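Ferritin (Ulva pertusa, PDB 3VNX) probably oxidises ferrous iron and stores it as a mineral inside a hollow shell of 24 helical-bundle subunits. Local coordinates at residues A[96-100]-A[154-160]; A[89-93]-A[165-169]; A[179-183]-A[195-199]. One frame throughout, in Å; residues are numbered along the deposited sequence.

Contact 1 of 3, residues A[96-100]-A[154-160]. With CA (calcium ion), chain B.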
# COMPACT_ATOMS: atom_id res chain seq x y z
N TYR A 96 44.74 -1.56 -17.60
CA TYR A 96 45.61 -0.40 -17.49
C TYR A 96 46.59 -0.34 -18.66
O TYR A 96 46.86 0.74 -19.19
CB TYR A 96 46.37 -0.37 -16.15
CG TYR A 96 46.94 1.00 -15.86
CD1 TYR A 96 46.10 2.03 -15.41
CD2 TYR A 96 48.30 1.29 -16.06
CE1 TYR A 96 46.59 3.31 -15.15
CE2 TYR A 96 48.81 2.59 -15.81
CZ TYR A 96 47.94 3.59 -15.35
OH TYR A 96 48.40 4.86 -15.09
N GLN A 97 47.10 -1.51 -19.06
CA GLN A 97 48.08 -1.59 -20.15
C GLN A 97 47.55 -0.88 -21.40
O GLN A 97 48.20 0.02 -21.93
CB GLN A 97 48.44 -3.04 -20.47
CG GLN A 97 49.55 -3.17 -21.50
CD GLN A 97 50.95 -2.93 -20.91
OE1 GLN A 97 51.33 -1.78 -20.64
NE2 GLN A 97 51.71 -4.02 -20.72
N THR A 98 46.38 -1.30 -21.86
CA THR A 98 45.80 -0.71 -23.06
C THR A 98 45.23 0.69 -22.79
O THR A 98 45.11 1.52 -23.70
CB THR A 98 44.77 -1.64 -23.69
OG1 THR A 98 43.94 -2.19 -22.66
CG2 THR A 98 45.49 -2.78 -24.42
N LYS A 99 44.89 0.95 -21.54
CA LYS A 99 44.52 2.29 -21.14
C LYS A 99 45.67 3.27 -21.44
O LYS A 99 45.44 4.37 -21.94
CB LYS A 99 44.12 2.33 -19.66
CG LYS A 99 43.36 3.60 -19.24
CD LYS A 99 42.86 3.54 -17.79
CE LYS A 99 41.53 2.81 -17.67
NZ LYS A 99 41.11 2.59 -16.24
N ARG A 100 46.91 2.88 -21.14
CA ARG A 100 48.05 3.80 -21.27
C ARG A 100 48.71 3.76 -22.65
O ARG A 100 49.70 4.46 -22.88
CB ARG A 100 49.12 3.53 -20.20
CG ARG A 100 48.77 4.00 -18.78
CD ARG A 100 48.71 5.53 -18.65
NE ARG A 100 49.97 6.18 -19.04
CZ ARG A 100 51.03 6.32 -18.25
NH1 ARG A 100 51.00 5.86 -17.00
NH2 ARG A 100 52.12 6.94 -18.70
N ASP A 154 56.94 7.60 -13.48
CA ASP A 154 55.61 7.58 -14.03
C ASP A 154 54.63 7.62 -12.86
O ASP A 154 54.20 6.58 -12.36
CB ASP A 154 55.42 6.30 -14.84
CG ASP A 154 54.15 6.30 -15.68
OD1 ASP A 154 53.17 7.03 -15.37
OD2 ASP A 154 54.15 5.55 -16.66
N ALA A 155 54.31 8.82 -12.41
CA ALA A 155 53.54 8.96 -11.18
C ALA A 155 52.12 8.35 -11.33
O ALA A 155 51.57 7.81 -10.37
CB ALA A 155 53.47 10.42 -10.74
N ALA A 156 51.56 8.45 -12.54
CA ALA A 156 50.25 7.88 -12.83
C ALA A 156 50.23 6.38 -12.60
O ALA A 156 49.32 5.86 -11.95
CB ALA A 156 49.80 8.20 -14.26
N LEU A 157 51.23 5.69 -13.14
CA LEU A 157 51.32 4.25 -12.96
C LEU A 157 51.59 3.88 -11.49
O LEU A 157 51.05 2.90 -10.97
CB LEU A 157 52.37 3.65 -13.89
CG LEU A 157 52.76 2.19 -13.65
CD1 LEU A 157 51.64 1.23 -14.01
CD2 LEU A 157 54.02 1.85 -14.44
N CYS A 158 52.41 4.68 -10.81
CA CYS A 158 52.68 4.43 -9.39
C CYS A 158 51.39 4.46 -8.61
O CYS A 158 51.07 3.52 -7.86
CB CYS A 158 53.65 5.45 -8.81
SG CYS A 158 55.33 5.28 -9.45
N ASP A 159 50.64 5.55 -8.78
CA ASP A 159 49.37 5.74 -8.09
C ASP A 159 48.46 4.56 -8.38
O ASP A 159 47.82 4.01 -7.47
CB ASP A 159 48.72 7.05 -8.54
CG ASP A 159 47.37 7.28 -7.88
OD1 ASP A 159 47.33 7.45 -6.64
OD2 ASP A 159 46.34 7.29 -8.60
N PHE A 160 48.41 4.15 -9.64
CA PHE A 160 47.58 3.03 -10.04
C PHE A 160 47.97 1.76 -9.31
O PHE A 160 47.11 1.03 -8.81
CB PHE A 160 47.63 2.78 -11.55
CG PHE A 160 47.06 1.44 -11.92
CD1 PHE A 160 45.69 1.21 -11.84
CD2 PHE A 160 47.89 0.40 -12.30
CE1 PHE A 160 45.16 -0.04 -12.14
CE2 PHE A 160 47.37 -0.85 -12.61
CZ PHE A 160 46.00 -1.07 -12.53
CA CA B . 49.38 8.34 -5.12
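The rings of Tyr96 and Phe160 lie face over face in an offset stack, their planes only 6° apart and their centroids separated by 4.1 Å. Tyr96 CD1 sits above the middle of the Phe160 ring, while Phe160 CG falls nearer the rim of the tyrosine. Because the two side chains run past each other in opposite directions, each CB lands over its partner's ring as a CH-pi contact. Both CG atoms are anti to their backbone N (Tyr96 chi1 -163°), which turns the rings into the gap between the helices. Leu157 CD1 packs obliquely on Tyr96 CE2 at 3.6 Å. At the edge of the Arg100 guanidinium, in its plane, lie the carboxylate carbon of Asp154 and Tyr96 OH, the latter taking a weak bond from NH1. The salt bridge centres on Arg100 NH1 to the syn lone pair of Asp154 OD1, 3.0 Å, with weaker bonds to OD2; the carboxylate stands 71° from the guanidinium plane. That same OD1 caps the helix, met from above the carboxylate by Leu157 N at 3.2 Å, and Val34 O takes up Arg100 NH2. Asp159, which does not touch segment 96-100, binds a calcium ion through OD1 at 2.7 Å. This is one end of the ferritin four-helix bundle: the finish of helix 73-99 is tied to the N-cap of helix 155-201, whose first turns line the threefold channel in ferritins generally.

Contact 2 of 3, residues A[89-93]-A[165-169]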
# COMPACT_ATOMS: atom_id res chain seq x y z
N HIS A 89 42.60 -9.76 -11.19
CA HIS A 89 43.77 -8.91 -11.00
C HIS A 89 44.55 -8.78 -12.29
O HIS A 89 44.97 -7.67 -12.67
CB HIS A 89 44.66 -9.43 -9.87
CG HIS A 89 44.07 -9.28 -8.51
ND1 HIS A 89 44.49 -10.02 -7.42
CD2 HIS A 89 43.08 -8.46 -8.05
CE1 HIS A 89 43.79 -9.67 -6.36
NE2 HIS A 89 42.93 -8.73 -6.71
N ALA A 90 44.75 -9.91 -12.98
CA ALA A 90 45.42 -9.91 -14.29
C ALA A 90 44.66 -9.04 -15.29
O ALA A 90 45.25 -8.22 -16.00
CB ALA A 90 45.57 -11.34 -14.81
N HIS A 91 43.34 -9.21 -15.32
CA HIS A 91 42.47 -8.41 -16.19
C HIS A 91 42.57 -6.88 -15.96
O HIS A 91 42.53 -6.10 -16.93
CB HIS A 91 41.01 -8.86 -16.05
CG HIS A 91 40.09 -8.20 -17.03
ND1 HIS A 91 40.07 -8.54 -18.37
CD2 HIS A 91 39.16 -7.23 -16.87
CE1 HIS A 91 39.16 -7.80 -18.99
NE2 HIS A 91 38.60 -7.00 -18.10
N MET A 92 42.68 -6.46 -14.71
CA MET A 92 42.81 -5.04 -14.37
C MET A 92 44.15 -4.50 -14.87
O MET A 92 44.26 -3.34 -15.33
CB MET A 92 42.68 -4.81 -12.84
CG MET A 92 41.31 -5.18 -12.24
SD MET A 92 41.33 -5.76 -10.50
CE MET A 92 41.64 -4.24 -9.59
N LEU A 93 45.18 -5.34 -14.78
CA LEU A 93 46.50 -4.93 -15.25
C LEU A 93 46.46 -4.78 -16.76
O LEU A 93 46.97 -3.81 -17.30
CB LEU A 93 47.57 -5.93 -14.82
CG LEU A 93 47.87 -5.88 -13.32
CD1 LEU A 93 48.57 -7.14 -12.86
CD2 LEU A 93 48.70 -4.63 -13.01
N LEU A 165 46.27 -2.85 -6.54
CA LEU A 165 46.83 -4.14 -6.15
C LEU A 165 47.76 -4.12 -4.93
O LEU A 165 47.66 -4.97 -4.04
CB LEU A 165 47.56 -4.77 -7.33
CG LEU A 165 46.72 -5.06 -8.58
CD1 LEU A 165 47.50 -6.01 -9.48
CD2 LEU A 165 45.37 -5.65 -8.23
N LEU A 166 48.67 -3.16 -4.89
CA LEU A 166 49.66 -3.17 -3.82
C LEU A 166 48.92 -3.13 -2.49
O LEU A 166 49.10 -3.99 -1.64
CB LEU A 166 50.59 -1.97 -3.93
CG LEU A 166 52.07 -2.15 -3.54
CD1 LEU A 166 52.69 -0.82 -3.11
CD2 LEU A 166 52.24 -3.18 -2.44
N SER A 167 48.08 -2.10 -2.34
CA SER A 167 47.34 -1.88 -1.11
C SER A 167 46.44 -3.06 -0.75
O SER A 167 46.33 -3.45 0.42
CB SER A 167 46.48 -0.61 -1.23
OG SER A 167 45.68 -0.43 -0.08
N GLU A 168 45.79 -3.62 -1.77
CA GLU A 168 44.97 -4.80 -1.55
C GLU A 168 45.80 -6.01 -1.09
O GLU A 168 45.35 -6.81 -0.26
CB GLU A 168 44.20 -5.15 -2.83
CG GLU A 168 43.05 -4.19 -3.16
CD GLU A 168 42.60 -4.30 -4.63
OE1 GLU A 168 42.54 -3.25 -5.31
OE2 GLU A 168 42.32 -5.43 -5.10
N GLN A 169 47.02 -6.13 -1.61
CA GLN A 169 47.85 -7.28 -1.32
C GLN A 169 48.22 -7.28 0.16
O GLN A 169 48.32 -8.34 0.79
CB GLN A 169 49.08 -7.31 -2.23
CG GLN A 169 49.96 -8.54 -2.07
CD GLN A 169 49.23 -9.84 -2.39
OE1 GLN A 169 48.85 -10.09 -3.53
NE2 GLN A 169 49.06 -10.69 -1.39
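His89 and Leu165 lie alongside each other, their side chains running in opposite directions between two antiparallel helices whose short axes make an angle of 159°. Starting at His89 CB, the methyl Leu165 CD2 is at the limit of contact, 4.2 Å away. At CG the same methyl is closer, and at CD2 of the imidazole it comes to 3.6 Å, so one leucine branch lies along CB, CG and CD2 of the histidine, meeting the ring obliquely. Further out, His89 NE2 has Glu168 OE2 at 3.7 Å, too far for a hydrogen bond, with ring and carboxylate planes turned 60° apart. ND1 gives a weak bond to Glu86 of the same helix. The imidazole reaches across because CG is anti to the carbonyl carbon (chi1 -70°). The other branch of the leucine serves the next turn: Leu165 CD1 packs on Leu93 CD1 at 3.7 Å and also meets Leu93 CG, while Leu93 goes on to rest against Gln47 and Ile48 of helix 38-66. With an alanine in place of Leu165, the His89 ring would probably lose the methyl packed against its CG and CD2, while Leu93 faced a gap. Next to this greasy seam the surroundings turn polar: Glu51 touches His89, Gln169 NE2 bonds Glu135, and a bound calcium ion is about 3 Å from the His89 side chain. Such a cluster is consistent with the ferroxidase centre of ferritins; apolar packing along the imidazole carbons, with carboxylates and the metal nearby, probably steadies the ring.

Contact 3 of 3, residues A[179-183]-A[195-199]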
# COMPACT_ATOMS: atom_id res chain seq x y z
N TYR A 179 44.46 -17.17 8.82
CA TYR A 179 44.07 -18.55 8.51
C TYR A 179 45.11 -19.56 8.97
O TYR A 179 44.77 -20.62 9.52
CB TYR A 179 43.90 -18.76 7.01
CG TYR A 179 42.77 -18.00 6.40
CD1 TYR A 179 41.53 -17.90 7.05
CD2 TYR A 179 42.91 -17.40 5.15
CE1 TYR A 179 40.49 -17.20 6.48
CE2 TYR A 179 41.88 -16.70 4.57
CZ TYR A 179 40.67 -16.60 5.23
OH TYR A 179 39.65 -15.90 4.63
N VAL A 180 46.37 -19.25 8.67
CA VAL A 180 47.48 -20.12 9.06
C VAL A 180 47.53 -20.23 10.58
O VAL A 180 47.61 -21.33 11.14
CB VAL A 180 48.83 -19.60 8.51
CG1 VAL A 180 49.99 -20.31 9.18
CG2 VAL A 180 48.89 -19.79 6.99
N SER A 181 47.46 -19.08 11.24
CA SER A 181 47.45 -19.05 12.69
C SER A 181 46.30 -19.90 13.24
O SER A 181 46.47 -20.65 14.21
CB SER A 181 47.33 -17.60 13.18
OG SER A 181 47.01 -17.56 14.55
N GLN A 182 45.13 -19.81 12.60
CA GLN A 182 43.97 -20.57 13.07
C GLN A 182 44.15 -22.08 12.91
O GLN A 182 43.85 -22.87 13.82
CB GLN A 182 42.71 -20.10 12.34
CG GLN A 182 42.21 -18.76 12.80
CD GLN A 182 41.01 -18.28 12.02
OE1 GLN A 182 40.09 -17.68 12.58
NE2 GLN A 182 41.00 -18.55 10.71
N LEU A 183 44.63 -22.50 11.74
CA LEU A 183 44.81 -23.93 11.48
C LEU A 183 45.83 -24.52 12.46
O LEU A 183 45.63 -25.61 13.01
CB LEU A 183 45.21 -24.16 10.02
CG LEU A 183 44.02 -24.06 9.07
CD1 LEU A 183 44.43 -24.15 7.60
CD2 LEU A 183 43.02 -25.15 9.42
N LEU A 195 37.04 -24.97 10.25
CA LEU A 195 37.58 -23.93 9.39
C LEU A 195 37.11 -24.09 7.95
O LEU A 195 36.88 -23.10 7.26
CB LEU A 195 39.11 -23.90 9.47
CG LEU A 195 39.63 -22.59 10.05
CD1 LEU A 195 40.94 -22.79 10.79
CD2 LEU A 195 39.76 -21.54 8.96
N ASP A 196 36.96 -25.33 7.51
CA ASP A 196 36.39 -25.58 6.20
C ASP A 196 34.95 -25.04 6.14
O ASP A 196 34.52 -24.50 5.13
CB ASP A 196 36.39 -27.07 5.85
CG ASP A 196 35.69 -27.35 4.52
OD1 ASP A 196 36.34 -27.16 3.47
OD2 ASP A 196 34.50 -27.73 4.51
N GLN A 197 34.22 -25.16 7.24
CA GLN A 197 32.86 -24.60 7.29
C GLN A 197 32.89 -23.09 7.18
O GLN A 197 32.08 -22.50 6.48
CB GLN A 197 32.13 -25.01 8.56
CG GLN A 197 32.03 -26.50 8.75
CD GLN A 197 30.61 -26.96 8.93
OE1 GLN A 197 30.06 -27.66 8.07
NE2 GLN A 197 30.00 -26.57 10.05
N GLU A 198 33.82 -22.47 7.90
CA GLU A 198 33.97 -21.02 7.88
C GLU A 198 34.35 -20.54 6.47
O GLU A 198 33.73 -19.63 5.91
CB GLU A 198 35.05 -20.61 8.91
CG GLU A 198 34.95 -19.17 9.42
CD GLU A 198 36.27 -18.64 10.02
OE1 GLU A 198 36.77 -17.60 9.53
OE2 GLU A 198 36.81 -19.25 10.97
N LEU A 199 35.37 -21.16 5.89
CA LEU A 199 35.85 -20.83 4.56
C LEU A 199 34.76 -20.93 3.49
O LEU A 199 34.83 -20.30 2.44
CB LEU A 199 37.00 -21.77 4.19
CG LEU A 199 38.41 -21.16 4.24
CD1 LEU A 199 38.58 -20.28 5.46
CD2 LEU A 199 39.46 -22.26 4.22
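Helix 179-183 and helix 195-199 run nearly antiparallel, with 154° between their short axes and a closest approach of 12.0 Å, so the chain turns back on itself and brings Leu183 and Tyr179 against Leu195 and Leu199. That spacing is bridged by side chains alone. With CG anti to the carbonyl carbon (chi1 -66°), the Tyr179 ring ends nearer to helix 195-199 than its CB direction would suggest, and slants past Leu199, whose CD1 methyl lies 3.8 Å from Tyr179 CE1. The Tyr179 hydroxyl is hydrogen-bonded to Glu175, one turn back on the same helix, which ties down the far end of the ring. Leu195 reaches between Gln182 and Leu183 but was modelled in two conformers. In the one described, its CD1 methyl touches Leu183 CD2 and is 3.6 Å from Gln182 CB, while the CD2 methyl lies 3.7 Å from Gln182 NE2; those details are therefore less certain than the tyrosine contact. Gln182 is extended beyond CG, and its OE1 stops 4.0 Å from Glu198 OE2, amide and carboxylate planes almost perpendicular. The carboxylate finds its partner in Tyr193 of a neighbouring subunit, to whose hydroxyl OE2 is hydrogen-bonded. In ferritins the short C-terminal helix folded back in this way lines the fourfold channel, and contacts of Gln197 and Glu198 with other copies fit that role. Within the chain, Leu183 rests on Leu125 and Met128 of helix 123-151, and Leu199 packs on Phe75 and Phe78 of helix 73-99, where Asp196 OD1 also accepts from Phe75 N.

How the contacts relate
All three contacts draw on helix 155-201, in the order contact 1, contact 2, contact 3 along it. Contacts 1 and 2 pair it with helix 73-99; their centres are 12 Å apart and they touch, Phe160 packing on Met92 and Leu93, so they form one continuous seam. Since the helices run antiparallel, contact 1 is nested inside the loop closed by contact 2. Contact 3 comes later in the chain, its centre 24 Å from that of contact 2 and 36 Å from that of contact 1, beyond the chain's centre. The long helix thus links a calcium-binding bundle end, a metal-bearing interior and a turned-back C-terminal end that meets neighbouring subunits of the shell.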